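Local atomic coordinates of putative 2,5-diketo-D-gluconic acid reductase B (PDB entry 3UP8), a protein that probably reduces carbonyl compounds such as methylglyoxal and 2,5-diketo-D-gluconate with NADPH, as a member of the aldo/keto reductase family. Residues 63-68 against 246-251; 41-46 against 205-210; 33-38 against 89-94. One frame throughout, in Å; residues are numbered along the deposited sequence.

Contact 1 (63-68 against 246-251)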
ATOM      1  N   HIS A  63       1.279   5.533  -8.969  1.00 17.19           N
ATOM      2  CA  HIS A  63       1.320   5.415  -7.527  1.00 15.82           C
ATOM      3  C   HIS A  63       2.565   4.595  -7.253  1.00 14.56           C
ATOM      4  O   HIS A  63       2.725   3.506  -7.779  1.00 14.05           O
ATOM      5  CB  HIS A  63       0.017   4.743  -7.038  1.00 14.89           C
ATOM      6  CG  HIS A  63       0.021   4.328  -5.600  1.00 15.62           C
ATOM      7  ND1 HIS A  63      -1.017   3.608  -5.041  1.00 14.32           N
ATOM      8  CD2 HIS A  63       0.929   4.504  -4.611  1.00 15.58           C
ATOM      9  CE1 HIS A  63      -0.744   3.357  -3.775  1.00 17.48           C
ATOM     10  NE2 HIS A  63       0.425   3.898  -3.485  1.00 17.36           N
ATOM     11  N   VAL A  64       3.490   5.163  -6.488  1.00 13.77           N
ATOM     12  CA  VAL A  64       4.720   4.467  -6.131  1.00 13.81           C
ATOM     13  C   VAL A  64       4.850   4.448  -4.610  1.00 13.93           C
ATOM     14  O   VAL A  64       4.691   5.484  -3.968  1.00 13.62           O
ATOM     15  CB  VAL A  64       5.980   5.138  -6.735  1.00 13.21           C
ATOM     16  CG1 VAL A  64       7.223   4.354  -6.339  1.00 12.07           C
ATOM     17  CG2 VAL A  64       5.873   5.225  -8.279  1.00 13.53           C
ATOM     18  N   ASP A  65       5.118   3.263  -4.067  1.00 14.02           N
ATOM     19  CA  ASP A  65       5.192   3.045  -2.623  1.00 14.81           C
ATOM     20  C   ASP A  65       6.561   2.552  -2.168  1.00 14.60           C
ATOM     21  O   ASP A  65       7.067   1.526  -2.650  1.00 15.51           O
ATOM     22  CB  ASP A  65       4.103   2.062  -2.188  1.00 15.38           C
ATOM     23  CG  ASP A  65       4.098   1.825  -0.693  1.00 16.06           C
ATOM     24  OD1 ASP A  65       4.944   1.027  -0.212  1.00 16.98           O
ATOM     25  OD2 ASP A  65       3.238   2.430  -0.011  1.00 17.22           O
ATOM     26  N   THR A  66       7.149   3.270  -1.211  1.00 14.43           N
ATOM     27  CA  THR A  66       8.463   2.916  -0.662  1.00 13.21           C
ATOM     28  C   THR A  66       8.476   3.138   0.868  1.00 13.22           C
ATOM     29  O   THR A  66       7.417   3.371   1.466  1.00 12.69           O
ATOM     30  CB  THR A  66       9.597   3.674  -1.425  1.00 13.45           C
ATOM     31  OG1 THR A  66      10.887   3.189  -1.025  1.00 13.94           O
ATOM     32  CG2 THR A  66       9.496   5.195  -1.203  1.00 14.02           C
ATOM     33  N   ALA A  67       9.646   3.008   1.497  1.00 12.64           N
ATOM     34  CA  ALA A  67       9.782   3.112   2.954  1.00 13.28           C
ATOM     35  C   ALA A  67      11.226   3.415   3.285  1.00 13.58           C
ATOM     36  O   ALA A  67      12.118   3.031   2.543  1.00 13.97           O
ATOM     37  CB  ALA A  67       9.368   1.812   3.633  1.00 12.74           C
ATOM     38  N   GLN A  68      11.458   4.080   4.405  1.00 13.90           N
ATOM     39  CA  GLN A  68      12.823   4.319   4.869  1.00 14.66           C
ATOM     40  C   GLN A  68      13.607   3.012   4.996  1.00 15.58           C
ATOM     41  O   GLN A  68      14.741   2.920   4.516  1.00 15.99           O
ATOM     42  CB  GLN A  68      12.808   5.070   6.200  1.00 13.98           C
ATOM     43  CG  GLN A  68      12.400   6.516   6.042  1.00 12.71           C
ATOM     44  CD  GLN A  68      12.116   7.230   7.365  1.00  9.87           C
ATOM     45  OE1 GLN A  68      12.164   6.639   8.445  1.00 11.74           O
ATOM     46  NE2 GLN A  68      11.845   8.520   7.269  1.00 11.37           N
ATOM     47  N   ILE A 246      -6.928  -0.673  -1.829  1.00 15.24           N
ATOM     48  CA  ILE A 246      -5.869  -0.325  -2.750  1.00 15.36           C
ATOM     49  C   ILE A 246      -4.919  -1.513  -2.713  1.00 15.61           C
ATOM     50  O   ILE A 246      -4.782  -2.162  -1.671  1.00 15.77           O
ATOM     51  CB  ILE A 246      -5.149   0.951  -2.257  1.00 15.07           C
ATOM     52  CG1 ILE A 246      -6.143   2.116  -2.213  1.00 14.95           C
ATOM     53  CG2 ILE A 246      -3.923   1.279  -3.105  1.00 15.12           C
ATOM     54  CD1 ILE A 246      -5.996   3.015  -0.984  1.00 16.42           C
ATOM     55  N   VAL A 247      -4.269  -1.803  -3.840  1.00 15.53           N
ATOM     56  CA  VAL A 247      -3.328  -2.915  -3.889  1.00 15.97           C
ATOM     57  C   VAL A 247      -1.947  -2.466  -4.407  1.00 16.80           C
ATOM     58  O   VAL A 247      -1.847  -1.702  -5.360  1.00 16.36           O
ATOM     59  CB  VAL A 247      -3.929  -4.130  -4.697  1.00 16.38           C
ATOM     60  CG1 VAL A 247      -4.226  -3.739  -6.148  1.00 17.04           C
ATOM     61  CG2 VAL A 247      -3.010  -5.337  -4.634  1.00 16.91           C
ATOM     62  N   LEU A 248      -0.896  -2.929  -3.741  1.00 18.04           N
ATOM     63  CA  LEU A 248       0.490  -2.728  -4.175  1.00 20.05           C
ATOM     64  C   LEU A 248       1.000  -3.997  -4.849  1.00 22.23           C
ATOM     65  O   LEU A 248       0.797  -5.092  -4.343  1.00 22.86           O
ATOM     66  CB  LEU A 248       1.384  -2.394  -2.973  1.00 18.85           C
ATOM     67  CG  LEU A 248       1.034  -1.091  -2.233  1.00 17.95           C
ATOM     68  CD1 LEU A 248       1.966  -0.895  -1.045  1.00 16.11           C
ATOM     69  CD2 LEU A 248       1.091   0.104  -3.177  1.00 14.24           C
ATOM     70  N   SER A 249       1.643  -3.861  -5.995  1.00 24.58           N
ATOM     71  CA  SER A 249       2.221  -5.034  -6.632  1.00 28.19           C
ATOM     72  C   SER A 249       3.733  -4.928  -6.682  1.00 29.72           C
ATOM     73  O   SER A 249       4.286  -3.829  -6.777  1.00 30.14           O
ATOM     74  CB  SER A 249       1.646  -5.263  -8.026  1.00 27.79           C
ATOM     75  OG  SER A 249       1.681  -4.074  -8.796  1.00 31.09           O
ATOM     76  N   LYS A 250       4.380  -6.081  -6.573  1.00 32.10           N
ATOM     77  CA  LYS A 250       5.808  -6.194  -6.774  1.00 34.61           C
ATOM     78  C   LYS A 250       6.032  -6.890  -8.118  1.00 36.43           C
ATOM     79  O   LYS A 250       5.672  -8.058  -8.318  1.00 36.73           O
ATOM     80  CB  LYS A 250       6.460  -6.944  -5.609  1.00 34.78           C
ATOM     81  CG  LYS A 250       7.990  -7.019  -5.672  1.00 36.08           C
ATOM     82  CD  LYS A 250       8.439  -8.371  -6.194  1.00 37.86           C
ATOM     83  CE  LYS A 250       9.937  -8.541  -6.092  1.00 39.84           C
ATOM     84  NZ  LYS A 250      10.318  -9.933  -6.437  1.00 40.29           N
ATOM     85  N   THR A 251       6.594  -6.132  -9.047  1.00 38.26           N
ATOM     86  CA  THR A 251       6.852  -6.612 -10.389  1.00 40.06           C
ATOM     87  C   THR A 251       8.345  -6.440 -10.647  1.00 40.83           C
ATOM     88  O   THR A 251       8.805  -5.339 -10.938  1.00 40.75           O
ATOM     89  CB  THR A 251       6.039  -5.803 -11.423  1.00 40.24           C
ATOM     90  OG1 THR A 251       6.375  -4.418 -11.301  1.00 41.72           O
ATOM     91  CG2 THR A 251       4.530  -5.954 -11.180  1.00 40.37           C
TER

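Contact 2 (41-46 against 205-210)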
ATOM      1  N   THR A  41       7.637  -1.037  -3.705  1.00 18.58           N
ATOM      2  CA  THR A  41       9.089  -1.310  -3.777  1.00 18.86           C
ATOM      3  C   THR A  41       9.591  -2.183  -2.621  1.00 19.48           C
ATOM      4  O   THR A  41      10.773  -2.526  -2.547  1.00 20.02           O
ATOM      5  CB  THR A  41       9.945  -0.025  -3.925  1.00 18.47           C
ATOM      6  OG1 THR A  41       9.795   0.798  -2.763  1.00 18.54           O
ATOM      7  CG2 THR A  41       9.529   0.773  -5.166  1.00 17.63           C
ATOM      8  N   PHE A  42       8.683  -2.545  -1.726  1.00 20.34           N
ATOM      9  CA  PHE A  42       8.940  -3.556  -0.699  1.00 21.95           C
ATOM     10  C   PHE A  42       9.435  -4.835  -1.405  1.00 22.87           C
ATOM     11  O   PHE A  42       8.861  -5.261  -2.405  1.00 23.65           O
ATOM     12  CB  PHE A  42       7.642  -3.767   0.093  1.00 21.74           C
ATOM     13  CG  PHE A  42       7.610  -4.986   0.962  1.00 22.96           C
ATOM     14  CD1 PHE A  42       8.606  -5.234   1.904  1.00 25.47           C
ATOM     15  CD2 PHE A  42       6.530  -5.859   0.879  1.00 23.90           C
ATOM     16  CE1 PHE A  42       8.545  -6.366   2.722  1.00 25.87           C
ATOM     17  CE2 PHE A  42       6.460  -6.996   1.676  1.00 23.89           C
ATOM     18  CZ  PHE A  42       7.467  -7.251   2.602  1.00 26.01           C
ATOM     19  N   ARG A  43      10.540  -5.390  -0.917  1.00 24.06           N
ATOM     20  CA  ARG A  43      11.135  -6.622  -1.459  1.00 25.65           C
ATOM     21  C   ARG A  43      11.926  -6.370  -2.746  1.00 26.24           C
ATOM     22  O   ARG A  43      12.411  -7.306  -3.367  1.00 26.48           O
ATOM     23  CB  ARG A  43      10.074  -7.717  -1.700  1.00 26.23           C
ATOM     24  CG  ARG A  43       9.303  -8.184  -0.465  1.00 27.52           C
ATOM     25  CD  ARG A  43       7.958  -8.828  -0.852  1.00 32.08           C
ATOM     26  NE  ARG A  43       8.147 -10.065  -1.599  1.00 34.02           N
ATOM     27  CZ  ARG A  43       7.374 -10.479  -2.600  1.00 36.26           C
ATOM     28  NH1 ARG A  43       6.317  -9.771  -2.992  1.00 35.95           N
ATOM     29  NH2 ARG A  43       7.663 -11.619  -3.213  1.00 37.28           N
HETATM   30  N   MSE A  44      12.056  -5.114  -3.154  1.00 26.68           N
HETATM   31  CA  MSE A  44      12.793  -4.814  -4.375  1.00 27.41           C
HETATM   32  C   MSE A  44      14.114  -4.189  -4.016  1.00 27.46           C
HETATM   33  O   MSE A  44      14.162  -3.307  -3.161  1.00 27.84           O
HETATM   34  CB  MSE A  44      12.014  -3.859  -5.269  1.00 27.58           C
HETATM   35  CG  MSE A  44      10.786  -4.469  -5.881  1.00 30.25           C
HETATM   36 SE   MSE A  44      10.005  -3.268  -7.175  1.00 38.69          SE
HETATM   37  CE  MSE A  44      11.430  -3.209  -8.498  1.00 33.01           C
ATOM     38  N   SER A  45      15.183  -4.630  -4.673  1.00 27.33           N
ATOM     39  CA  SER A  45      16.498  -4.012  -4.488  1.00 27.47           C
ATOM     40  C   SER A  45      16.518  -2.650  -5.177  1.00 27.32           C
ATOM     41  O   SER A  45      15.611  -2.325  -5.945  1.00 27.40           O
ATOM     42  CB  SER A  45      17.597  -4.898  -5.081  1.00 27.58           C
ATOM     43  OG  SER A  45      17.569  -4.804  -6.494  1.00 28.44           O
ATOM     44  N   GLY A  46      17.553  -1.861  -4.908  1.00 27.43           N
ATOM     45  CA  GLY A  46      17.760  -0.589  -5.602  1.00 27.38           C
ATOM     46  C   GLY A  46      17.895  -0.756  -7.112  1.00 27.70           C
ATOM     47  O   GLY A  46      17.311   0.009  -7.886  1.00 26.72           O
ATOM     48  N   SER A 205      -3.328  -2.796   0.513  1.00 15.13           N
ATOM     49  CA  SER A 205      -2.863  -4.184   0.562  1.00 15.28           C
ATOM     50  C   SER A 205      -1.415  -4.351   0.108  1.00 15.18           C
ATOM     51  O   SER A 205      -1.030  -3.827  -0.942  1.00 14.89           O
ATOM     52  CB  SER A 205      -3.755  -5.050  -0.338  1.00 15.73           C
ATOM     53  OG  SER A 205      -3.107  -6.275  -0.647  1.00 17.15           O
ATOM     54  N   TYR A 206      -0.630  -5.088   0.897  1.00 14.30           N
ATOM     55  CA  TYR A 206       0.630  -5.656   0.413  1.00 15.08           C
ATOM     56  C   TYR A 206       0.595  -7.189   0.499  1.00 15.47           C
ATOM     57  O   TYR A 206      -0.248  -7.763   1.209  1.00 15.07           O
ATOM     58  CB  TYR A 206       1.881  -5.061   1.097  1.00 14.43           C
ATOM     59  CG  TYR A 206       2.058  -5.352   2.584  1.00 14.38           C
ATOM     60  CD1 TYR A 206       2.592  -6.565   3.019  1.00 14.44           C
ATOM     61  CD2 TYR A 206       1.729  -4.394   3.545  1.00 13.72           C
ATOM     62  CE1 TYR A 206       2.773  -6.831   4.381  1.00 15.88           C
ATOM     63  CE2 TYR A 206       1.909  -4.650   4.913  1.00 16.46           C
ATOM     64  CZ  TYR A 206       2.435  -5.871   5.316  1.00 14.38           C
ATOM     65  OH  TYR A 206       2.630  -6.148   6.649  1.00 15.10           O
ATOM     66  N   TYR A 207       1.506  -7.827  -0.239  1.00 15.98           N
ATOM     67  CA  TYR A 207       1.626  -9.300  -0.330  1.00 17.03           C
ATOM     68  C   TYR A 207       0.401  -9.961  -0.968  1.00 17.57           C
ATOM     69  O   TYR A 207      -0.009 -11.050  -0.561  1.00 17.47           O
ATOM     70  CB  TYR A 207       1.912  -9.949   1.038  1.00 16.92           C
ATOM     71  CG  TYR A 207       3.336 -10.436   1.201  1.00 18.52           C
ATOM     72  CD1 TYR A 207       4.064 -10.128   2.347  1.00 20.42           C
ATOM     73  CD2 TYR A 207       3.952 -11.220   0.216  1.00 20.68           C
ATOM     74  CE1 TYR A 207       5.375 -10.575   2.506  1.00 20.98           C
ATOM     75  CE2 TYR A 207       5.265 -11.669   0.363  1.00 21.48           C
ATOM     76  CZ  TYR A 207       5.969 -11.333   1.522  1.00 22.79           C
ATOM     77  OH  TYR A 207       7.269 -11.740   1.690  1.00 20.96           O
ATOM     78  N   ALA A 208      -0.177  -9.293  -1.959  1.00 18.43           N
ATOM     79  CA  ALA A 208      -1.313  -9.834  -2.723  1.00 19.87           C
ATOM     80  C   ALA A 208      -1.091 -11.285  -3.198  1.00 20.78           C
ATOM     81  O   ALA A 208      -2.030 -12.074  -3.221  1.00 21.53           O
ATOM     82  CB  ALA A 208      -1.617  -8.938  -3.907  1.00 19.10           C
HETATM   83  N   MSE A 209       0.143 -11.616  -3.570  1.00 21.86           N
HETATM   84  CA  MSE A 209       0.488 -12.948  -4.114  1.00 23.70           C
HETATM   85  C   MSE A 209       0.696 -14.020  -3.032  1.00 23.71           C
HETATM   86  O   MSE A 209       0.932 -15.194  -3.350  1.00 23.13           O
HETATM   87  CB  MSE A 209       1.755 -12.866  -4.980  1.00 23.91           C
HETATM   88  CG  MSE A 209       1.679 -11.957  -6.187  1.00 28.17           C
HETATM   89 SE   MSE A 209       0.245 -12.486  -7.390  1.00 38.80          SE
HETATM   90  CE  MSE A 209      -1.124 -11.229  -6.894  1.00 31.48           C
ATOM     91  N   ALA A 210       0.635 -13.601  -1.764  1.00 23.73           N
ATOM     92  CA  ALA A 210       0.869 -14.475  -0.607  1.00 24.03           C
ATOM     93  C   ALA A 210       2.160 -15.313  -0.707  1.00 24.81           C
ATOM     94  O   ALA A 210       2.161 -16.523  -0.442  1.00 23.94           O
ATOM     95  CB  ALA A 210      -0.343 -15.344  -0.321  1.00 23.54           C
TER
HETATM   96  O   HOH W   1       8.682 -12.595  -0.198  1.00 35.66           O

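Contact 3 (33-38 against 89-94)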
ATOM      1  N   ASN A  33      -7.298  10.338  -2.157  1.00 19.81           N
ATOM      2  CA  ASN A  33      -7.440   9.880  -3.553  1.00 19.04           C
ATOM      3  C   ASN A  33      -6.263   9.101  -4.128  1.00 17.73           C
ATOM      4  O   ASN A  33      -5.522   9.567  -5.003  1.00 17.68           O
ATOM      5  CB  ASN A  33      -7.797  11.043  -4.456  1.00 19.65           C
ATOM      6  CG  ASN A  33      -9.136  11.569  -4.146  1.00 22.04           C
ATOM      7  OD1 ASN A  33     -10.135  10.844  -4.260  1.00 24.60           O
ATOM      8  ND2 ASN A  33      -9.187  12.818  -3.685  1.00 24.69           N
ATOM      9  N   ILE A  34      -6.128   7.894  -3.626  1.00 16.87           N
ATOM     10  CA  ILE A  34      -4.971   7.081  -3.865  1.00 16.16           C
ATOM     11  C   ILE A  34      -5.297   6.195  -5.064  1.00 15.90           C
ATOM     12  O   ILE A  34      -6.339   5.531  -5.062  1.00 16.22           O
ATOM     13  CB  ILE A  34      -4.677   6.240  -2.624  1.00 15.92           C
ATOM     14  CG1 ILE A  34      -4.441   7.160  -1.412  1.00 16.74           C
ATOM     15  CG2 ILE A  34      -3.487   5.286  -2.876  1.00 15.56           C
ATOM     16  CD1 ILE A  34      -4.214   6.423  -0.102  1.00 16.75           C
ATOM     17  N   PRO A  35      -4.428   6.197  -6.099  1.00 15.61           N
ATOM     18  CA  PRO A  35      -4.679   5.298  -7.240  1.00 15.31           C
ATOM     19  C   PRO A  35      -4.785   3.833  -6.782  1.00 15.00           C
ATOM     20  O   PRO A  35      -3.947   3.371  -6.016  1.00 14.52           O
ATOM     21  CB  PRO A  35      -3.454   5.516  -8.148  1.00 14.96           C
ATOM     22  CG  PRO A  35      -2.925   6.859  -7.769  1.00 15.23           C
ATOM     23  CD  PRO A  35      -3.205   7.001  -6.288  1.00 15.30           C
ATOM     24  N   ALA A  36      -5.822   3.127  -7.237  1.00 15.02           N
ATOM     25  CA  ALA A  36      -6.141   1.772  -6.737  1.00 14.78           C
ATOM     26  C   ALA A  36      -5.012   0.748  -6.885  1.00 15.44           C
ATOM     27  O   ALA A  36      -4.922  -0.194  -6.095  1.00 15.16           O
ATOM     28  CB  ALA A  36      -7.428   1.245  -7.374  1.00 14.82           C
ATOM     29  N   LEU A  37      -4.156   0.928  -7.890  1.00 15.26           N
ATOM     30  CA  LEU A  37      -3.024   0.041  -8.067  1.00 16.48           C
ATOM     31  C   LEU A  37      -1.738   0.842  -7.964  1.00 16.77           C
ATOM     32  O   LEU A  37      -1.571   1.859  -8.633  1.00 17.29           O
ATOM     33  CB  LEU A  37      -3.095  -0.701  -9.411  1.00 16.74           C
ATOM     34  CG  LEU A  37      -1.865  -1.528  -9.848  1.00 17.84           C
ATOM     35  CD1 LEU A  37      -1.660  -2.748  -8.951  1.00 17.60           C
ATOM     36  CD2 LEU A  37      -2.047  -1.957 -11.300  1.00 19.48           C
ATOM     37  N   GLY A  38      -0.842   0.366  -7.114  1.00 17.22           N
ATOM     38  CA  GLY A  38       0.420   1.020  -6.877  1.00 17.15           C
ATOM     39  C   GLY A  38       1.572   0.081  -7.128  1.00 17.39           C
ATOM     40  O   GLY A  38       1.422  -1.141  -7.062  1.00 17.15           O
ATOM     41  N   ASP A  89       1.634  14.490 -10.998  1.00 23.00           N
ATOM     42  CA  ASP A  89       0.903  13.348 -11.562  1.00 22.42           C
ATOM     43  C   ASP A  89       1.227  12.025 -10.872  1.00 20.90           C
ATOM     44  O   ASP A  89       0.575  11.014 -11.146  1.00 20.29           O
ATOM     45  CB  ASP A  89       1.194  13.199 -13.064  1.00 22.82           C
ATOM     46  CG  ASP A  89       0.642  14.353 -13.897  1.00 24.98           C
ATOM     47  OD1 ASP A  89      -0.187  15.148 -13.396  1.00 27.82           O
ATOM     48  OD2 ASP A  89       1.047  14.450 -15.070  1.00 28.99           O
ATOM     49  N   VAL A  90       2.243  12.014 -10.012  1.00 18.94           N
ATOM     50  CA  VAL A  90       2.611  10.787  -9.312  1.00 18.32           C
ATOM     51  C   VAL A  90       2.156  10.879  -7.860  1.00 17.51           C
ATOM     52  O   VAL A  90       2.266  11.930  -7.237  1.00 17.27           O
ATOM     53  CB  VAL A  90       4.132  10.494  -9.379  1.00 19.24           C
ATOM     54  CG1 VAL A  90       4.494   9.229  -8.593  1.00 19.65           C
ATOM     55  CG2 VAL A  90       4.592  10.327 -10.836  1.00 19.31           C
ATOM     56  N   PHE A  91       1.639   9.776  -7.340  1.00 15.92           N
ATOM     57  CA  PHE A  91       1.302   9.674  -5.921  1.00 15.16           C
ATOM     58  C   PHE A  91       2.412   8.892  -5.232  1.00 14.59           C
ATOM     59  O   PHE A  91       2.595   7.696  -5.483  1.00 14.65           O
ATOM     60  CB  PHE A  91      -0.042   8.977  -5.741  1.00 14.68           C
ATOM     61  CG  PHE A  91      -0.568   9.049  -4.342  1.00 13.21           C
ATOM     62  CD1 PHE A  91      -1.542   9.973  -4.004  1.00 12.10           C
ATOM     63  CD2 PHE A  91      -0.062   8.208  -3.359  1.00 11.99           C
ATOM     64  CE1 PHE A  91      -2.024  10.064  -2.678  1.00 11.72           C
ATOM     65  CE2 PHE A  91      -0.531   8.288  -2.044  1.00 11.59           C
ATOM     66  CZ  PHE A  91      -1.511   9.220  -1.711  1.00  9.24           C
ATOM     67  N   LEU A  92       3.159   9.571  -4.367  1.00 13.86           N
ATOM     68  CA  LEU A  92       4.363   8.978  -3.792  1.00 13.41           C
ATOM     69  C   LEU A  92       4.204   8.784  -2.292  1.00 12.70           C
ATOM     70  O   LEU A  92       3.913   9.727  -1.578  1.00 12.59           O
ATOM     71  CB  LEU A  92       5.614   9.824  -4.130  1.00 13.31           C
ATOM     72  CG  LEU A  92       6.973   9.413  -3.514  1.00 14.31           C
ATOM     73  CD1 LEU A  92       7.466   8.018  -3.962  1.00 13.43           C
ATOM     74  CD2 LEU A  92       8.060  10.476  -3.764  1.00 12.52           C
ATOM     75  N   THR A  93       4.410   7.553  -1.834  1.00 12.25           N
ATOM     76  CA  THR A  93       4.275   7.203  -0.431  1.00 12.43           C
ATOM     77  C   THR A  93       5.606   6.748   0.134  1.00 12.78           C
ATOM     78  O   THR A  93       6.290   5.944  -0.496  1.00 12.95           O
ATOM     79  CB  THR A  93       3.302   6.020  -0.301  1.00 12.69           C
ATOM     80  OG1 THR A  93       2.031   6.419  -0.817  1.00 13.68           O
ATOM     81  CG2 THR A  93       3.163   5.537   1.169  1.00 12.94           C
ATOM     82  N   THR A  94       5.981   7.258   1.306  1.00 11.80           N
ATOM     83  CA  THR A  94       7.035   6.597   2.090  1.00 12.49           C
ATOM     84  C   THR A  94       6.570   6.350   3.526  1.00 12.46           C
ATOM     85  O   THR A  94       5.441   6.701   3.893  1.00 12.43           O
ATOM     86  CB  THR A  94       8.440   7.289   1.972  1.00 12.20           C
ATOM     87  OG1 THR A  94       9.454   6.396   2.460  1.00 12.17           O
ATOM     88  CG2 THR A  94       8.492   8.638   2.724  1.00 13.56           C
TER

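Contact 1 (63-68 against 246-251)
His63 and Asp65 both set CG anti to the backbone N (chi1 169° and -178°), which sends the two side chains side by side into the interior of the TIM barrel, where Leu248 and Ile246 meet them from strand 245-249. That strand is separated from strand 63-65 in the closed sheet by strand 37-40, so the contact runs across the inside of the wall and is made by side chains alone; the strand axes pass 8.5 Å apart at 66°. Leu248 is the central piece. Its forked end lies crosswise to both partners, with CD2 against the CB of Asp65 at 3.7 Å and against His63 CE1 at 3.8 Å. The imidazole receives Ile246 differently: the CG2 methyl comes in at the ring edge, close to the plane, 3.9 Å from His63 CE1. On the same ring ND1 is hydrogen-bonded to Pro35 O, which fixes the rotation of the imidazole and satisfies a buried nitrogen. The carboxylate of Asp65 has its polar partner outside the two segments, where OD1 forms a salt bridge with Lys95, the residue predicted to lower the pKa of the predicted proton donor Tyr70. Leu248 thus packs against the aspartate that, as in relatives, probably belongs to the Asp-Tyr-Lys-His tetrad, its CD1 methyl standing 3.5 Å from Asp65 CG and 3.6 Å from Asp65 OD1.

Contact 2 (41-46 against 205-210)
Phe42 points one edge of its ring at the face of Tyr207 in an offset edge-to-face pair, the planes at 88° and the centroids 5.6 Å apart. The leading atom is Phe42 CE2, which comes within 3.8 Å of Tyr207 CE1. Tyr206 completes the cluster: its ring lies obliquely to Phe42, planes at 73°, with CD1 4.1 Å from Phe42 CE2, so that a single corner of the phenylalanine serves both tyrosines. Arg43, next in the type II turn from Thr41 to Met44, first crosses the phenylalanine, its CG 3.5 Å above the plane of the Phe42 ring and over the centre. The chain then bends at chi3 and delivers the guanidinium to Tyr207, whose CE2 sits over one face of it, 3.8 Å from Arg43 CZ, with the two planes 27° apart. A water near the plane of the Tyr207 ring sits between OH and Arg43 NE; the bond to NE is weak, and the approach to Tyr207 OH is short enough to leave its details doubtful. Were Tyr207 an alanine, the Phe42 edge would probably lose the face it meets, and the guanidinium its flat support. Tyr206, by contrast, has its hydroxyl hydrogen-bonded to Asn159, and its side chain is near a bound acetate. In relatives, a tyrosine at the end of the seventh barrel strand packs on the nicotinamide, and an aromatic residue after the first strand lines the substrate pocket. The cluster of Phe42 and Tyr206 is consistent with both roles, a largely aromatic wall near the predicted proton donor Tyr70; Arg43 and Tyr207 form the more exposed side, where the water lies.

Contact 3 (33-38 against 89-94)
One face of the Phe91 ring is turned to the segment 33-38 and takes Ile34, Pro35 and the carbonyl of Asn33 on that same side. Ile34 lies over it, with CG2 4.3 Å above the plane and displaced toward the rim, while CG1 bears on the far end of the ring, 3.6 Å from Phe91 CZ. Ile34 keeps CG1 beside its backbone N (chi1 -59°), which brings this branch to the far end of the ring. Pro35 works at the near end: its CD is 3.8 Å from Phe91 CB and 3.9 Å from Phe91 CG, so the pyrrolidine braces the root of the side chain and crosses it obliquely. The Asn33 carbonyl oxygen approaches from a tilted direction, 4.1 Å from Phe91 CD1, at the rim of the contact. Phe91 reaches all three because its CG stands anti to the backbone N (chi1 -170°), which directs the ring inward from the start of strand 91-96. No hydrogen bond crosses between the segments; the ring also forms an edge-to-face pair with His63, whose ND1 is bonded to Pro35 O. This histidine therefore ties strand 63-65 to both sides of the contact, while the backbone of Ile34 pairs with Val27 in the antiparallel strand opposite. Such a short N-terminal hairpin, closing off the bottom of the barrel, is a hallmark of the aldo/keto reductase fold, and here Ile34 and Pro35 pack it onto Phe91 at the end of the barrel away from the predicted catalytic residues.

In the fold
From the N terminus the chain meets 33-38, 41-46, 63-68, 89-94, 205-210 and 246-251. Contact 3 closes the shortest loop, from the N-terminal hairpin, just ahead of the first barrel strand, to strand 91-96. Contact 2 spans from the loop after strand 37-40 to the end of strand 202-206, and contact 1 from strand 63-65 to the last strand. Each pair of contacts crosses along the chain, and none encloses another. Contacts 1 and 2 return the last two strands to the barrel's start. Contact 1 lies between the others: Ile246 O with Ser205 N and Asp65 O with Thr41 OG1 link it to contact 2, Val247 N with Ala36 O and Val64 N with Phe91 O to contact 3.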